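Local coordinates for xenavidin (Xenopus tropicalis, PDB 2UZ2), which binds biotin in a pocket of its beta-barrel, as a tetrameric frog member of the avidin family, at residues N7-L20 / G111-S123. Sequence-based numbering, arbitrary orientation.
Sequences NLQGQWRNKLGSNL and GTRVGANTFTRLS. With BTN (biotin), chain D.
The first and last strands of the avidin barrel, 10-14 and 112-121, meet here and close the antiparallel sheet. R13 and T120 form a hydrogen-bonded pair, R13 N giving to T120 O at 2.9 Å and T120 N to R13 O.

The guanidinium of R121 lies flat on one face of the W12 indole. The planes are 13° apart, and R121 CZ stands 3.6 Å from the centroid of the six-membered ring of W12, a cation-pi stack. R121 CD also covers this ring in a CH-pi contact. R121 bends at chi2 (-60°), which folds the chain back over the indole. NH1 and NH2 both grip Q9 O, with NH2 at 3.1 Å, and NH1 also gives a hydrogen bond to Q11 O. Both oxygens lie close to the guanidinium plane, though NH1 stands above the carbonyl plane of Q11. NE makes a salt bridge to E90. The indole is held from its edge, NE1 giving a straight bond to L8 O (168°). Replacing W12 by an alanine is likely to leave the R121 guanidinium without its stacking surface and L8 O without this donor.

Inside the barrel, N14 CB sits over one face of the F119 ring, 3.9 Å from its centroid, and L20 CD2 lies over the opposite face. With CG between the backbone N and the carbonyl carbon, the N14 amide lies alongside F119 and reaches biotin, ND2 giving to BTN O3 at 3.2 Å. S18 OG gives a hydrogen bond to BTN O3 at 2.7 Å. N14 OD1 accepts from S18 N, just past the N14-G17 turn, which helps fix the amide. A water joins N117 OD1, also bonded by W96, to biotin N1. Strand closure continues into the ureido-binding end of the biotin pocket, as in the eight-stranded barrels of avidins.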
# COMPACT_ATOMS: atom_id res chain seq x y z
N ASN B 7 -15.31 0.56 21.89
CA ASN B 7 -16.63 0.33 21.32
C ASN B 7 -16.65 0.71 19.86
O ASN B 7 -16.86 1.88 19.45
CB ASN B 7 -17.77 0.98 22.08
CG ASN B 7 -17.69 0.73 23.54
OD1 ASN B 7 -17.91 1.63 24.34
ND2 ASN B 7 -17.39 -0.52 23.91
N LEU B 8 -16.34 -0.28 19.05
CA LEU B 8 -16.43 -0.06 17.63
C LEU B 8 -17.89 -0.09 17.17
O LEU B 8 -18.18 0.33 16.06
CB LEU B 8 -15.62 -1.10 16.88
CG LEU B 8 -14.10 -1.05 17.13
CD1 LEU B 8 -13.48 -1.91 16.07
CD2 LEU B 8 -13.51 0.34 17.11
N GLN B 9 -18.81 -0.58 18.01
CA GLN B 9 -20.24 -0.55 17.66
C GLN B 9 -20.73 0.85 17.30
O GLN B 9 -20.28 1.87 17.88
CB GLN B 9 -21.13 -1.03 18.81
CG GLN B 9 -20.93 -2.45 19.17
CD GLN B 9 -19.96 -2.63 20.34
OE1 GLN B 9 -19.03 -1.85 20.52
NE2 GLN B 9 -20.17 -3.66 21.12
N GLY B 10 -21.69 0.90 16.38
CA GLY B 10 -22.38 2.14 16.07
C GLY B 10 -21.97 2.73 14.75
O GLY B 10 -21.46 2.02 13.91
N GLN B 11 -22.22 4.02 14.59
CA GLN B 11 -22.05 4.67 13.30
C GLN B 11 -20.83 5.54 13.29
O GLN B 11 -20.52 6.23 14.28
CB GLN B 11 -23.28 5.49 12.99
CG GLN B 11 -24.53 4.65 12.96
CD GLN B 11 -25.62 5.22 12.10
OE1 GLN B 11 -26.79 4.94 12.36
NE2 GLN B 11 -25.26 5.99 11.07
N TRP B 12 -20.12 5.49 12.17
CA TRP B 12 -18.92 6.28 11.95
C TRP B 12 -19.00 6.86 10.55
O TRP B 12 -19.67 6.31 9.68
CB TRP B 12 -17.69 5.37 11.99
CG TRP B 12 -17.53 4.57 13.27
CD1 TRP B 12 -18.10 3.35 13.56
CD2 TRP B 12 -16.72 4.92 14.40
NE1 TRP B 12 -17.70 2.93 14.82
CE2 TRP B 12 -16.85 3.87 15.35
CE3 TRP B 12 -15.88 6.01 14.70
CZ2 TRP B 12 -16.18 3.90 16.59
CZ3 TRP B 12 -15.24 6.04 15.95
CH2 TRP B 12 -15.38 4.99 16.85
N ARG B 13 -18.29 7.96 10.33
CA ARG B 13 -18.21 8.53 8.99
C ARG B 13 -16.77 8.86 8.67
O ARG B 13 -15.99 9.20 9.56
CB ARG B 13 -19.03 9.82 8.89
CG ARG B 13 -18.65 10.91 9.88
CD ARG B 13 -19.28 12.27 9.52
NE ARG B 13 -18.57 12.93 8.42
CZ ARG B 13 -19.15 13.35 7.30
NH1 ARG B 13 -20.46 13.19 7.11
NH2 ARG B 13 -18.42 13.93 6.36
N ASN B 14 -16.41 8.80 7.40
CA ASN B 14 -15.10 9.35 7.03
C ASN B 14 -15.22 10.69 6.34
O ASN B 14 -16.31 11.22 6.17
CB ASN B 14 -14.27 8.34 6.25
CG ASN B 14 -14.86 8.02 4.87
OD1 ASN B 14 -15.63 8.80 4.33
ND2 ASN B 14 -14.48 6.85 4.32
N LYS B 15 -14.09 11.26 5.91
CA LYS B 15 -14.09 12.60 5.36
C LYS B 15 -14.83 12.67 4.02
O LYS B 15 -15.30 13.75 3.63
CB LYS B 15 -12.65 13.16 5.29
CG LYS B 15 -11.90 12.99 6.67
CD LYS B 15 -10.44 13.50 6.68
CE LYS B 15 -10.34 14.88 7.30
NZ LYS B 15 -8.93 15.37 7.39
N LEU B 16 -14.93 11.54 3.33
CA LEU B 16 -15.68 11.44 2.06
C LEU B 16 -17.20 11.39 2.29
O LEU B 16 -17.98 11.59 1.35
CB LEU B 16 -15.24 10.22 1.26
CG LEU B 16 -13.78 10.07 0.80
CD1 LEU B 16 -13.40 8.57 0.59
CD2 LEU B 16 -13.58 10.89 -0.42
N GLY B 17 -17.62 11.17 3.54
CA GLY B 17 -19.05 11.09 3.90
C GLY B 17 -19.60 9.67 3.94
O GLY B 17 -20.80 9.46 4.26
N SER B 18 -18.74 8.70 3.68
CA SER B 18 -19.13 7.29 3.76
C SER B 18 -19.49 6.93 5.20
O SER B 18 -18.94 7.52 6.13
CB SER B 18 -18.03 6.36 3.26
OG SER B 18 -17.72 6.70 1.92
N ASN B 19 -20.41 5.99 5.33
CA ASN B 19 -20.96 5.62 6.62
C ASN B 19 -20.64 4.17 6.95
O ASN B 19 -21.02 3.26 6.19
CB ASN B 19 -22.47 5.85 6.51
CG ASN B 19 -23.22 5.49 7.75
OD1 ASN B 19 -22.79 5.80 8.87
ND2 ASN B 19 -24.39 4.85 7.58
N LEU B 20 -19.93 3.94 8.07
CA LEU B 20 -19.57 2.60 8.53
C LEU B 20 -20.46 2.29 9.73
O LEU B 20 -20.52 3.11 10.63
CB LEU B 20 -18.09 2.58 8.94
CG LEU B 20 -17.64 1.41 9.84
CD1 LEU B 20 -17.73 0.04 9.08
CD2 LEU B 20 -16.24 1.70 10.38
N GLY B 111 -4.84 -4.36 -10.48
CA GLY B 111 -6.08 -4.62 -9.75
C GLY B 111 -6.23 -4.12 -8.32
O GLY B 111 -7.28 -4.34 -7.71
N THR B 112 -5.20 -3.46 -7.78
CA THR B 112 -5.29 -3.12 -6.34
C THR B 112 -4.96 -1.65 -6.09
O THR B 112 -3.84 -1.20 -6.42
CB THR B 112 -4.34 -3.99 -5.50
OG1 THR B 112 -4.54 -5.37 -5.81
CG2 THR B 112 -4.63 -3.75 -3.99
N ARG B 113 -5.93 -0.91 -5.57
CA ARG B 113 -5.75 0.49 -5.15
C ARG B 113 -5.54 0.53 -3.64
O ARG B 113 -5.99 -0.37 -2.89
CB ARG B 113 -6.99 1.32 -5.51
CG ARG B 113 -7.04 1.69 -7.00
CD ARG B 113 -8.35 2.40 -7.30
NE ARG B 113 -8.45 2.93 -8.66
CZ ARG B 113 -8.87 2.21 -9.70
NH1 ARG B 113 -9.21 0.92 -9.55
NH2 ARG B 113 -8.98 2.78 -10.88
N VAL B 114 -4.86 1.59 -3.19
CA VAL B 114 -4.60 1.78 -1.75
C VAL B 114 -4.97 3.18 -1.31
O VAL B 114 -4.95 4.14 -2.12
CB VAL B 114 -3.12 1.47 -1.43
CG1 VAL B 114 -2.17 2.48 -2.14
CG2 VAL B 114 -2.85 1.41 0.10
N GLY B 115 -5.33 3.31 -0.02
CA GLY B 115 -5.63 4.64 0.48
C GLY B 115 -5.75 4.62 2.00
O GLY B 115 -5.53 3.60 2.63
N ALA B 116 -6.04 5.79 2.54
CA ALA B 116 -6.16 5.94 4.01
C ALA B 116 -7.46 6.65 4.30
O ALA B 116 -7.84 7.58 3.56
CB ALA B 116 -5.00 6.80 4.52
N ASN B 117 -8.12 6.32 5.41
CA ASN B 117 -9.15 7.23 5.87
C ASN B 117 -9.23 7.22 7.37
O ASN B 117 -8.90 6.21 8.00
CB ASN B 117 -10.51 6.83 5.34
CG ASN B 117 -10.77 7.36 3.95
OD1 ASN B 117 -10.67 6.60 3.01
ND2 ASN B 117 -11.06 8.68 3.80
N THR B 118 -9.65 8.35 7.92
CA THR B 118 -9.93 8.41 9.35
C THR B 118 -11.46 8.51 9.53
O THR B 118 -12.14 9.27 8.81
CB THR B 118 -9.17 9.56 10.08
OG1 THR B 118 -7.75 9.26 10.12
CG2 THR B 118 -9.66 9.73 11.50
N PHE B 119 -11.98 7.73 10.47
CA PHE B 119 -13.42 7.74 10.77
C PHE B 119 -13.66 8.40 12.12
O PHE B 119 -12.89 8.20 13.04
CB PHE B 119 -13.99 6.32 10.80
CG PHE B 119 -14.00 5.64 9.45
CD1 PHE B 119 -15.16 5.60 8.68
CD2 PHE B 119 -12.84 5.01 8.97
CE1 PHE B 119 -15.16 4.96 7.43
CE2 PHE B 119 -12.86 4.34 7.73
CZ PHE B 119 -14.03 4.31 6.98
N THR B 120 -14.74 9.18 12.22
CA THR B 120 -15.13 9.78 13.49
C THR B 120 -16.62 9.48 13.75
O THR B 120 -17.31 8.94 12.89
CB THR B 120 -14.97 11.29 13.47
OG1 THR B 120 -15.78 11.83 12.42
CG2 THR B 120 -13.50 11.67 13.21
N ARG B 121 -17.10 9.83 14.92
CA ARG B 121 -18.54 9.73 15.18
C ARG B 121 -19.30 10.82 14.44
O ARG B 121 -18.73 11.84 14.03
CB ARG B 121 -18.81 9.81 16.68
CG ARG B 121 -18.15 8.71 17.43
CD ARG B 121 -18.65 7.40 16.96
NE ARG B 121 -18.37 6.37 17.94
CZ ARG B 121 -18.85 5.13 17.87
NH1 ARG B 121 -19.64 4.79 16.86
NH2 ARG B 121 -18.55 4.25 18.82
N LEU B 122 -20.59 10.57 14.24
CA LEU B 122 -21.45 11.53 13.56
C LEU B 122 -21.68 12.75 14.46
O LEU B 122 -21.99 12.62 15.65
CB LEU B 122 -22.76 10.84 13.10
CG LEU B 122 -22.72 9.97 11.82
CD1 LEU B 122 -21.44 9.14 11.65
CD2 LEU B 122 -23.93 9.05 11.67
N SER B 123 -21.49 13.94 13.88
CA SER B 123 -21.53 15.19 14.62
C SER B 123 -22.95 15.64 14.94
O SER B 123 -23.80 14.84 15.33
CB SER B 123 -20.79 16.28 13.83
OG SER B 123 -20.94 17.55 14.44
C11 BTN D . -16.69 -0.18 -6.64
O11 BTN D . -16.28 -1.09 -7.40
O12 BTN D . -16.97 0.93 -7.16
C10 BTN D . -16.84 -0.40 -5.15
C9 BTN D . -16.89 0.92 -4.37
C8 BTN D . -15.49 1.34 -3.90
C7 BTN D . -15.52 2.29 -2.72
C2 BTN D . -14.12 2.68 -2.23
S1 BTN D . -13.37 1.40 -1.46
C6 BTN D . -12.25 2.51 -0.54
C5 BTN D . -12.82 3.92 -0.45
N1 BTN D . -13.36 4.29 0.86
C3 BTN D . -14.67 4.58 0.76
O3 BTN D . -15.45 5.28 1.70
N2 BTN D . -15.14 4.17 -0.41
C4 BTN D . -14.05 3.94 -1.35
O HOH W 1 -21.94 8.27 15.43
O HOH W 2 -12.27 4.64 3.86